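Local coordinates for peptidase S9 prolyl oligopeptidase catalytic domain-containing protein (Pyrococcus horikoshii, PDB 4HXF) that probably cleaves peptides as a serine protease of the prolyl oligopeptidase family, an acylaminoacyl peptidase that assembles into a self-compartmentalizing hexamer, at residues A[315-323]-A[393-401]; A[481-489]-A[592-603]. All coordinates share one frame; numbering follows the deposited sequence.

Overall arrangement
Both contacts involve the alpha/beta-hydrolase domain. Interaction 1 docks a loop of the last beta-propeller blade onto the segment leading into helix 398-405. Interaction 2 packs helix 586-605 on strand 484-488 of the central sheet. Their centres lie 21 Å apart, and they touch directly: Glu399 OE2 of interaction 1 meets Arg592 NH1 of interaction 2 in a salt bridge of 2.8 Å. Tyr398 and Tyr593 also pack there. Neither contact belongs to the annotated inhibitor pocket. The side chain of Tyr395 is about 11 Å from the bound chloromethyl ketone inhibitor, and that of Glu488 about 10 Å.

Interaction 1: residues A[315-323]-A[393-401]; sequences LKETATRPA and GYYFKYEMQ
The contact belongs to the interface between the seventh propeller blade and the hydrolase domain. The loop after strand 312-317 lies against residues 393-396, just before helix 398-405. Glu317 and Phe396 make the direct polar link. Phe396 N donates to Glu317 OE1 at 3.0 Å, nearly straight at 170°. The amide meets the anti side of that oxygen, somewhat out of the carboxylate plane. Glu317 reaches it with an extended chain, CG anti to the backbone N (chi1 178°). Its carboxylate stands almost perpendicular to the Phe396 ring. A water also donates to Glu317 OE1 and to Phe396 O, so the acid holds Phe396 N directly and Phe396 O through the water.

Pro322 lies over one face of the Phe396 ring. Its CD is 4.0 Å from the ring centroid, a CH-pi contact. The phenyl group is swung there with its CG opposite the amide nitrogen (chi1 180°). Phe343 of helix 340-343 also touches both Pro322 and Phe396. Near the ring edge lie Thr318 O and the carbonyl carbon of Thr320. Backbone packing is close as well: Ala319 CA points its hydrogen straight at Tyr395 O, 3.4 Å away.

A second water bridges the segments beside the helix start. It donates to Ala319 O at 2.6 Å and accepts from Lys397 N and Gln401 NE2. Gln401 OE1 accepts from Phe349 N. Lys397 is the N-cap residue, and its O accepts from Met400 N and Gln401 N. This is a propeller-to-hydrolase domain junction, as in the two-domain prolyl oligopeptidases.

Interaction 2: residues A[481-489]-A[592-603]; sequences LFKAGISEN and RYKLFMEFFERK
Arg592 NH1 is held by two acids: it donates to Glu488 OE2 at 2.7 Å and forms a salt bridge with Glu399 OE2 of helix 398-405. Arg592 NE donates to the other oxygen, Glu488 OE1, also at 2.7 Å, which makes the salt bridge to Glu488 two-pronged. The NE bond is almost straight (174°), and the NH1 bond is more bent. Both Glu488 oxygens use their syn lone pairs. The carboxylate meets the guanidinium side-on, at its edge, with the two planes 26° apart. Arg592 reaches across with its chain extended from CG to NE. With an alanine in place of Arg592, Glu488 and Glu399 are likely to be left without the cation they share.

Further along, Ile486 projects from the strand toward the helix. Its CD1 lies over a face of the Phe600 ring, 3.9 Å from the centroid, and over a face of Phe596 at 4.3 Å. CG1 sits beside the backbone N (chi1 -55°) and carries CD1 toward the helix. CG1 itself touches Phe599 CD2 at 3.7 Å. Phe599 CE2 also comes 3.4 Å from Gly485 O. The Phe599 ring has Lys603 CG over the centre of one face.

At the far end Ala484 CB rests against Lys603 CB, 4.2 Å away. A water there donates to both Lys483 O and Lys603 O, joining two acceptors that cannot bond each other. Strand 484-488 and the helix run nearly antiparallel, with their axes 9.1 Å apart. This is the layered packing of an alpha/beta-hydrolase sheet. The chemistry implies an apolar interface clamped at one end by a buried ion pair, whose charges are likely to stabilise each other's ionised forms.

Interaction 1: residues A[315-323]-A[393-401]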
loop_
_atom_site.group_PDB
_atom_site.type_symbol
_atom_site.label_atom_id
_atom_site.label_comp_id
_atom_site.label_asym_id
_atom_site.label_seq_id
_atom_site.Cartn_x
_atom_site.Cartn_y
_atom_site.Cartn_z
ATOM N N LEU A 315 -11.858 0.959 -43.973
ATOM C CA LEU A 315 -12.362 -0.195 -43.190
ATOM C C LEU A 315 -13.765 -0.532 -43.710
ATOM O O LEU A 315 -14.620 0.362 -43.768
ATOM C CB LEU A 315 -12.494 0.216 -41.724
ATOM C CG LEU A 315 -11.281 0.374 -40.836
ATOM C CD1 LEU A 315 -11.542 0.877 -39.443
ATOM C CD2 LEU A 315 -10.496 -0.988 -40.755
ATOM N N LYS A 316 -13.998 -1.806 -44.062
ATOM C CA LYS A 316 -15.272 -2.269 -44.600
ATOM C C LYS A 316 -15.803 -3.351 -43.625
ATOM O O LYS A 316 -15.057 -4.315 -43.294
ATOM C CB LYS A 316 -15.107 -2.820 -45.974
ATOM C CG LYS A 316 -16.467 -3.400 -46.540
ATOM C CD LYS A 316 -16.310 -4.549 -47.493
ATOM C CE LYS A 316 -15.470 -4.233 -48.710
ATOM N NZ LYS A 316 -15.477 -5.358 -49.710
ATOM N N GLU A 317 -17.017 -3.140 -43.116
ATOM C CA GLU A 317 -17.743 -4.128 -42.359
ATOM C C GLU A 317 -18.884 -4.662 -43.238
ATOM O O GLU A 317 -19.379 -3.944 -44.085
ATOM C CB GLU A 317 -18.253 -3.440 -41.114
ATOM C CG GLU A 317 -19.076 -4.198 -40.177
ATOM C CD GLU A 317 -19.144 -3.531 -38.850
ATOM O OE1 GLU A 317 -20.234 -3.480 -38.323
ATOM O OE2 GLU A 317 -18.121 -3.053 -38.289
ATOM N N THR A 318 -19.363 -5.882 -42.971
ATOM C CA THR A 318 -20.480 -6.492 -43.665
ATOM C C THR A 318 -21.446 -7.104 -42.619
ATOM O O THR A 318 -21.184 -7.018 -41.426
ATOM C CB THR A 318 -20.023 -7.587 -44.639
ATOM O OG1 THR A 318 -19.515 -8.678 -43.829
ATOM C CG2 THR A 318 -18.904 -7.021 -45.583
ATOM N N ALA A 319 -22.616 -7.614 -43.066
ATOM C CA ALA A 319 -23.591 -8.228 -42.165
ATOM C C ALA A 319 -22.974 -9.398 -41.398
ATOM O O ALA A 319 -23.419 -9.643 -40.282
ATOM C CB ALA A 319 -24.810 -8.740 -42.899
ATOM N N THR A 320 -21.976 -10.022 -42.014
ATOM C CA THR A 320 -21.443 -11.226 -41.364
ATOM C C THR A 320 -19.979 -11.113 -40.900
ATOM O O THR A 320 -19.447 -12.097 -40.431
ATOM C CB THR A 320 -21.581 -12.456 -42.288
ATOM O OG1 THR A 320 -20.822 -12.271 -43.514
ATOM C CG2 THR A 320 -23.027 -12.748 -42.586
ATOM N N ARG A 321 -19.322 -9.975 -41.038
ATOM C CA ARG A 321 -17.914 -9.778 -40.609
ATOM C C ARG A 321 -17.709 -8.380 -40.030
ATOM O O ARG A 321 -18.032 -7.391 -40.683
ATOM C CB ARG A 321 -16.912 -9.875 -41.798
ATOM C CG ARG A 321 -16.682 -11.352 -42.241
ATOM C CD ARG A 321 -15.929 -12.127 -41.152
ATOM N NE ARG A 321 -14.516 -11.680 -41.038
ATOM C CZ ARG A 321 -13.461 -12.186 -41.708
ATOM N NH1 ARG A 321 -12.228 -11.619 -41.619
ATOM N NH2 ARG A 321 -13.651 -13.259 -42.484
ATOM N N PRO A 322 -17.105 -8.313 -38.877
ATOM C CA PRO A 322 -16.562 -7.026 -38.422
ATOM C C PRO A 322 -15.600 -6.477 -39.410
ATOM O O PRO A 322 -15.029 -7.186 -40.252
ATOM C CB PRO A 322 -15.849 -7.366 -37.098
ATOM C CG PRO A 322 -16.532 -8.663 -36.599
ATOM C CD PRO A 322 -16.857 -9.408 -37.889
ATOM N N ALA A 323 -15.315 -5.187 -39.246
ATOM C CA ALA A 323 -14.466 -4.442 -40.166
ATOM C C ALA A 323 -13.112 -5.093 -40.351
ATOM O O ALA A 323 -12.463 -5.561 -39.420
ATOM C CB ALA A 323 -14.219 -2.974 -39.677
ATOM N N GLY A 393 -29.064 -2.566 -42.307
ATOM C CA GLY A 393 -28.702 -3.160 -43.572
ATOM C C GLY A 393 -27.515 -4.090 -43.438
ATOM O O GLY A 393 -27.685 -5.302 -43.111
ATOM N N TYR A 394 -26.347 -3.562 -43.773
ATOM C CA TYR A 394 -25.123 -4.391 -43.962
ATOM C C TYR A 394 -23.956 -4.130 -43.032
ATOM O O TYR A 394 -22.797 -4.112 -43.445
ATOM C CB TYR A 394 -24.734 -4.365 -45.442
ATOM C CG TYR A 394 -25.886 -4.737 -46.331
ATOM C CD1 TYR A 394 -26.452 -3.771 -47.217
ATOM C CD2 TYR A 394 -26.310 -6.010 -46.405
ATOM C CE1 TYR A 394 -27.552 -4.088 -48.038
ATOM C CE2 TYR A 394 -27.404 -6.340 -47.207
ATOM C CZ TYR A 394 -27.949 -5.398 -48.067
ATOM O OH TYR A 394 -29.009 -5.856 -48.830
ATOM N N TYR A 395 -24.293 -3.855 -41.778
ATOM C CA TYR A 395 -23.264 -3.851 -40.759
ATOM C C TYR A 395 -23.443 -5.091 -39.845
ATOM O O TYR A 395 -24.455 -5.787 -39.940
ATOM C CB TYR A 395 -23.298 -2.549 -39.990
ATOM C CG TYR A 395 -24.421 -2.308 -38.990
ATOM C CD1 TYR A 395 -25.559 -1.547 -39.353
ATOM C CD2 TYR A 395 -24.359 -2.738 -37.695
ATOM C CE1 TYR A 395 -26.535 -1.264 -38.444
ATOM C CE2 TYR A 395 -25.406 -2.567 -36.841
ATOM C CZ TYR A 395 -26.466 -1.791 -37.209
ATOM O OH TYR A 395 -27.448 -1.551 -36.272
ATOM N N PHE A 396 -22.432 -5.343 -38.986
ATOM C CA PHE A 396 -22.354 -6.548 -38.260
ATOM C C PHE A 396 -23.141 -6.363 -36.985
ATOM O O PHE A 396 -22.752 -5.531 -36.147
ATOM C CB PHE A 396 -20.890 -6.895 -37.973
ATOM C CG PHE A 396 -20.748 -8.195 -37.181
ATOM C CD1 PHE A 396 -20.800 -9.401 -37.832
ATOM C CD2 PHE A 396 -20.528 -8.153 -35.806
ATOM C CE1 PHE A 396 -20.656 -10.634 -37.121
ATOM C CE2 PHE A 396 -20.465 -9.328 -35.095
ATOM C CZ PHE A 396 -20.488 -10.537 -35.759
ATOM N N LYS A 397 -24.251 -7.089 -36.848
ATOM C CA LYS A 397 -25.103 -6.892 -35.621
ATOM C C LYS A 397 -25.109 -8.166 -34.785
ATOM O O LYS A 397 -25.681 -9.218 -35.154
ATOM C CB LYS A 397 -26.529 -6.482 -35.927
ATOM C CG LYS A 397 -27.430 -6.381 -34.645
ATOM C CD LYS A 397 -27.308 -5.154 -33.806
ATOM C CE LYS A 397 -28.439 -5.080 -32.705
ATOM N NZ LYS A 397 -28.058 -4.172 -31.564
ATOM N N TYR A 398 -24.326 -8.143 -33.712
ATOM C CA TYR A 398 -24.050 -9.342 -32.915
ATOM C C TYR A 398 -25.286 -10.104 -32.474
ATOM O O TYR A 398 -25.319 -11.364 -32.705
ATOM C CB TYR A 398 -23.314 -8.938 -31.670
ATOM C CG TYR A 398 -22.787 -10.079 -30.821
ATOM C CD1 TYR A 398 -21.677 -10.732 -31.139
ATOM C CD2 TYR A 398 -23.480 -10.448 -29.664
ATOM C CE1 TYR A 398 -21.164 -11.756 -30.360
ATOM C CE2 TYR A 398 -23.003 -11.451 -28.900
ATOM C CZ TYR A 398 -21.831 -12.080 -29.219
ATOM O OH TYR A 398 -21.307 -13.056 -28.399
ATOM N N GLU A 399 -26.299 -9.353 -31.991
ATOM C CA GLU A 399 -27.439 -10.037 -31.462
ATOM C C GLU A 399 -28.163 -10.804 -32.557
ATOM O O GLU A 399 -28.794 -11.835 -32.302
ATOM C CB GLU A 399 -28.438 -9.140 -30.808
ATOM C CG GLU A 399 -27.990 -8.452 -29.569
ATOM C CD GLU A 399 -27.254 -7.158 -29.828
ATOM O OE1 GLU A 399 -26.662 -6.965 -30.916
ATOM O OE2 GLU A 399 -27.230 -6.345 -28.858
ATOM N N MET A 400 -28.107 -10.301 -33.828
ATOM C CA MET A 400 -28.839 -10.969 -34.862
ATOM C C MET A 400 -28.195 -12.266 -35.203
ATOM O O MET A 400 -28.821 -13.268 -35.398
ATOM C CB MET A 400 -28.940 -10.077 -36.113
ATOM C CG MET A 400 -29.762 -8.837 -35.782
ATOM S SD MET A 400 -29.879 -7.865 -37.352
ATOM C CE MET A 400 -31.032 -6.596 -36.805
ATOM N N GLN A 401 -26.855 -12.293 -35.336
ATOM C CA GLN A 401 -26.145 -13.522 -35.572
ATOM C C GLN A 401 -26.278 -14.521 -34.472
ATOM O O GLN A 401 -26.563 -15.711 -34.709
ATOM C CB GLN A 401 -24.669 -13.334 -35.885
ATOM C CG GLN A 401 -24.379 -12.429 -37.065
ATOM C CD GLN A 401 -24.810 -13.076 -38.356
ATOM O OE1 GLN A 401 -24.508 -14.245 -38.574
ATOM N NE2 GLN A 401 -25.525 -12.330 -39.192
HETATM O O HOH W 1 -20.691 -3.681 -35.798
HETATM O O HOH W 2 -25.438 -9.198 -38.654
#

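Interaction 2: residues A[481-489]-A[592-603]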
loop_
_atom_site.group_PDB
_atom_site.type_symbol
_atom_site.label_atom_id
_atom_site.label_comp_id
_atom_site.label_asym_id
_atom_site.label_seq_id
_atom_site.Cartn_x
_atom_site.Cartn_y
_atom_site.Cartn_z
ATOM N N LEU A 481 -49.954 -8.682 -31.737
ATOM C CA LEU A 481 -49.170 -9.632 -32.469
ATOM C C LEU A 481 -48.030 -10.265 -31.685
ATOM O O LEU A 481 -47.723 -11.402 -31.886
ATOM C CB LEU A 481 -48.588 -8.926 -33.742
ATOM C CG LEU A 481 -47.776 -9.762 -34.743
ATOM C CD1 LEU A 481 -48.634 -10.941 -35.253
ATOM C CD2 LEU A 481 -47.305 -8.804 -35.872
ATOM N N PHE A 482 -47.395 -9.514 -30.780
ATOM C CA PHE A 482 -46.138 -9.905 -30.161
ATOM C C PHE A 482 -46.291 -10.642 -28.852
ATOM O O PHE A 482 -47.180 -10.346 -28.049
ATOM C CB PHE A 482 -45.253 -8.683 -29.963
ATOM C CG PHE A 482 -45.039 -7.907 -31.218
ATOM C CD1 PHE A 482 -45.823 -6.823 -31.539
ATOM C CD2 PHE A 482 -44.112 -8.326 -32.134
ATOM C CE1 PHE A 482 -45.715 -6.136 -32.700
ATOM C CE2 PHE A 482 -44.025 -7.647 -33.332
ATOM C CZ PHE A 482 -44.795 -6.574 -33.638
ATOM N N LYS A 483 -45.445 -11.661 -28.680
ATOM C CA LYS A 483 -45.537 -12.570 -27.517
ATOM C C LYS A 483 -44.575 -12.150 -26.368
ATOM O O LYS A 483 -44.698 -12.624 -25.260
ATOM C CB LYS A 483 -45.254 -13.957 -27.960
ATOM C CG LYS A 483 -46.389 -14.509 -28.841
ATOM C CD LYS A 483 -47.780 -14.412 -28.201
ATOM C CE LYS A 483 -48.800 -15.235 -29.017
ATOM N NZ LYS A 483 -48.959 -14.611 -30.383
ATOM N N ALA A 484 -43.591 -11.334 -26.692
ATOM C CA ALA A 484 -42.522 -10.858 -25.799
ATOM C C ALA A 484 -41.873 -9.661 -26.383
ATOM O O ALA A 484 -41.760 -9.540 -27.586
ATOM C CB ALA A 484 -41.465 -11.969 -25.618
ATOM N N GLY A 485 -41.325 -8.824 -25.531
ATOM C CA GLY A 485 -40.560 -7.674 -25.896
ATOM C C GLY A 485 -39.333 -7.454 -25.058
ATOM O O GLY A 485 -39.328 -7.818 -23.837
ATOM N N ILE A 486 -38.284 -6.909 -25.664
ATOM C CA ILE A 486 -37.094 -6.402 -24.939
ATOM C C ILE A 486 -36.903 -4.994 -25.370
ATOM O O ILE A 486 -36.514 -4.732 -26.531
ATOM C CB ILE A 486 -35.822 -7.266 -25.108
ATOM C CG1 ILE A 486 -36.089 -8.747 -24.698
ATOM C CG2 ILE A 486 -34.685 -6.598 -24.297
ATOM C CD1 ILE A 486 -34.808 -9.593 -24.711
ATOM N N SER A 487 -37.172 -4.052 -24.471
ATOM C CA SER A 487 -37.041 -2.610 -24.793
ATOM C C SER A 487 -35.857 -2.044 -24.040
ATOM O O SER A 487 -35.789 -2.150 -22.817
ATOM C CB SER A 487 -38.308 -1.913 -24.322
ATOM O OG SER A 487 -38.177 -0.488 -24.243
ATOM N N GLU A 488 -34.950 -1.393 -24.732
ATOM C CA GLU A 488 -33.679 -0.936 -24.103
ATOM C C GLU A 488 -33.487 0.545 -24.331
ATOM O O GLU A 488 -33.666 1.079 -25.416
ATOM C CB GLU A 488 -32.491 -1.659 -24.681
ATOM C CG GLU A 488 -32.685 -3.119 -24.904
ATOM C CD GLU A 488 -31.386 -3.827 -25.168
ATOM O OE1 GLU A 488 -30.381 -3.411 -24.515
ATOM O OE2 GLU A 488 -31.367 -4.729 -26.084
ATOM N N ASN A 489 -33.191 1.257 -23.235
ATOM C CA ASN A 489 -32.757 2.628 -23.303
ATOM C C ASN A 489 -33.708 3.447 -24.207
ATOM O O ASN A 489 -33.284 4.231 -25.057
ATOM C CB ASN A 489 -31.303 2.745 -23.756
ATOM C CG ASN A 489 -30.346 2.129 -22.781
ATOM O OD1 ASN A 489 -30.229 0.855 -22.735
ATOM N ND2 ASN A 489 -29.670 2.973 -21.983
ATOM N N ARG A 592 -25.399 -8.471 -20.290
ATOM C CA ARG A 592 -26.531 -8.037 -21.101
ATOM C C ARG A 592 -26.870 -9.036 -22.169
ATOM O O ARG A 592 -28.057 -9.361 -22.369
ATOM C CB ARG A 592 -26.292 -6.647 -21.734
ATOM C CG ARG A 592 -27.417 -6.254 -22.662
ATOM C CD ARG A 592 -27.225 -4.953 -23.361
ATOM N NE ARG A 592 -28.108 -4.888 -24.550
ATOM C CZ ARG A 592 -27.892 -5.486 -25.717
ATOM N NH1 ARG A 592 -28.798 -5.407 -26.685
ATOM N NH2 ARG A 592 -26.758 -6.120 -25.975
ATOM N N TYR A 593 -25.861 -9.526 -22.906
ATOM C CA TYR A 593 -26.157 -10.512 -23.938
ATOM C C TYR A 593 -26.811 -11.767 -23.373
ATOM O O TYR A 593 -27.734 -12.340 -23.992
ATOM C CB TYR A 593 -24.921 -10.870 -24.766
ATOM C CG TYR A 593 -24.319 -9.764 -25.642
ATOM C CD1 TYR A 593 -22.949 -9.439 -25.552
ATOM C CD2 TYR A 593 -25.082 -9.106 -26.532
ATOM C CE1 TYR A 593 -22.413 -8.504 -26.426
ATOM C CE2 TYR A 593 -24.582 -8.096 -27.361
ATOM C CZ TYR A 593 -23.210 -7.822 -27.290
ATOM O OH TYR A 593 -22.672 -6.862 -28.124
ATOM N N LYS A 594 -26.388 -12.206 -22.179
ATOM C CA LYS A 594 -26.905 -13.440 -21.636
ATOM C C LYS A 594 -28.366 -13.199 -21.174
ATOM O O LYS A 594 -29.300 -14.017 -21.407
ATOM C CB LYS A 594 -26.043 -13.847 -20.456
ATOM C CG LYS A 594 -26.569 -15.097 -19.773
ATOM C CD LYS A 594 -26.646 -16.321 -20.685
ATOM C CE LYS A 594 -26.844 -17.633 -19.913
ATOM N NZ LYS A 594 -27.077 -18.856 -20.756
ATOM N N LEU A 595 -28.646 -12.006 -20.586
ATOM C CA LEU A 595 -30.040 -11.616 -20.227
ATOM C C LEU A 595 -30.956 -11.595 -21.452
ATOM O O LEU A 595 -32.075 -12.111 -21.440
ATOM C CB LEU A 595 -30.131 -10.241 -19.543
ATOM C CG LEU A 595 -29.610 -10.056 -18.124
ATOM C CD1 LEU A 595 -29.571 -8.573 -17.746
ATOM C CD2 LEU A 595 -30.536 -10.864 -17.186
ATOM N N PHE A 596 -30.453 -10.975 -22.522
ATOM C CA PHE A 596 -31.204 -10.812 -23.728
ATOM C C PHE A 596 -31.564 -12.188 -24.270
ATOM O O PHE A 596 -32.732 -12.480 -24.591
ATOM C CB PHE A 596 -30.329 -10.042 -24.706
ATOM C CG PHE A 596 -30.946 -9.730 -26.076
ATOM C CD1 PHE A 596 -31.478 -8.479 -26.343
ATOM C CD2 PHE A 596 -30.885 -10.656 -27.121
ATOM C CE1 PHE A 596 -32.032 -8.186 -27.572
ATOM C CE2 PHE A 596 -31.363 -10.348 -28.378
ATOM C CZ PHE A 596 -31.997 -9.120 -28.582
ATOM N N MET A 597 -30.577 -13.065 -24.406
ATOM C CA MET A 597 -30.870 -14.345 -25.013
ATOM C C MET A 597 -31.774 -15.185 -24.120
ATOM O O MET A 597 -32.694 -15.826 -24.648
ATOM C CB MET A 597 -29.574 -15.075 -25.514
ATOM C CG MET A 597 -28.607 -15.510 -24.468
ATOM S SD MET A 597 -26.865 -15.721 -25.135
ATOM C CE MET A 597 -26.830 -17.416 -24.639
ATOM N N GLU A 598 -31.558 -15.153 -22.821
ATOM C CA GLU A 598 -32.397 -15.957 -21.959
ATOM C C GLU A 598 -33.828 -15.500 -21.811
ATOM O O GLU A 598 -34.738 -16.319 -21.713
ATOM C CB GLU A 598 -31.782 -16.121 -20.567
ATOM C CG GLU A 598 -30.494 -16.945 -20.568
ATOM C CD GLU A 598 -30.690 -18.344 -21.150
ATOM O OE1 GLU A 598 -31.752 -18.969 -20.823
ATOM O OE2 GLU A 598 -29.827 -18.803 -21.986
ATOM N N PHE A 599 -34.055 -14.203 -21.884
ATOM C CA PHE A 599 -35.443 -13.667 -21.866
ATOM C C PHE A 599 -36.211 -14.174 -23.056
ATOM O O PHE A 599 -37.294 -14.697 -22.937
ATOM C CB PHE A 599 -35.474 -12.171 -21.745
ATOM C CG PHE A 599 -36.812 -11.627 -21.378
ATOM C CD1 PHE A 599 -37.227 -11.698 -20.046
ATOM C CD2 PHE A 599 -37.683 -11.114 -22.360
ATOM C CE1 PHE A 599 -38.459 -11.172 -19.695
ATOM C CE2 PHE A 599 -38.951 -10.692 -22.007
ATOM C CZ PHE A 599 -39.327 -10.701 -20.667
ATOM N N PHE A 600 -35.606 -14.139 -24.260
ATOM C CA PHE A 600 -36.302 -14.685 -25.413
ATOM C C PHE A 600 -36.436 -16.203 -25.372
ATOM O O PHE A 600 -37.489 -16.714 -25.707
ATOM C CB PHE A 600 -35.638 -14.250 -26.741
ATOM C CG PHE A 600 -36.044 -12.865 -27.193
ATOM C CD1 PHE A 600 -35.097 -11.878 -27.458
ATOM C CD2 PHE A 600 -37.394 -12.485 -27.264
ATOM C CE1 PHE A 600 -35.484 -10.638 -27.997
ATOM C CE2 PHE A 600 -37.763 -11.165 -27.678
ATOM C CZ PHE A 600 -36.795 -10.278 -28.025
ATOM N N GLU A 601 -35.412 -16.930 -24.872
ATOM C CA GLU A 601 -35.509 -18.395 -24.697
ATOM C C GLU A 601 -36.738 -18.738 -23.810
ATOM O O GLU A 601 -37.414 -19.703 -24.107
ATOM C CB GLU A 601 -34.228 -18.927 -24.059
ATOM C CG GLU A 601 -33.008 -18.945 -25.056
ATOM C CD GLU A 601 -33.144 -20.000 -26.116
ATOM O OE1 GLU A 601 -33.581 -19.701 -27.186
ATOM O OE2 GLU A 601 -32.912 -21.141 -25.809
ATOM N N ARG A 602 -36.909 -17.977 -22.733
ATOM C CA ARG A 602 -37.856 -18.303 -21.680
ATOM C C ARG A 602 -39.215 -17.622 -21.796
ATOM O O ARG A 602 -40.141 -17.968 -20.972
ATOM C CB ARG A 602 -37.222 -18.101 -20.296
ATOM C CG ARG A 602 -36.004 -18.991 -20.056
ATOM C CD ARG A 602 -35.128 -18.506 -18.930
ATOM N NE ARG A 602 -33.919 -19.305 -18.824
ATOM C CZ ARG A 602 -33.737 -20.394 -18.072
ATOM N NH1 ARG A 602 -34.689 -20.912 -17.305
ATOM N NH2 ARG A 602 -32.502 -20.959 -18.072
ATOM N N LYS A 603 -39.358 -16.669 -22.749
ATOM C CA LYS A 603 -40.583 -15.970 -22.897
ATOM C C LYS A 603 -41.153 -16.051 -24.308
ATOM O O LYS A 603 -42.370 -15.874 -24.523
ATOM C CB LYS A 603 -40.435 -14.492 -22.424
ATOM C CG LYS A 603 -40.062 -14.408 -20.928
ATOM C CD LYS A 603 -41.120 -14.800 -19.962
ATOM C CE LYS A 603 -40.531 -14.890 -18.575
ATOM N NZ LYS A 603 -41.513 -15.405 -17.612
HETATM O O HOH W 3 -44.828 -15.006 -24.109
#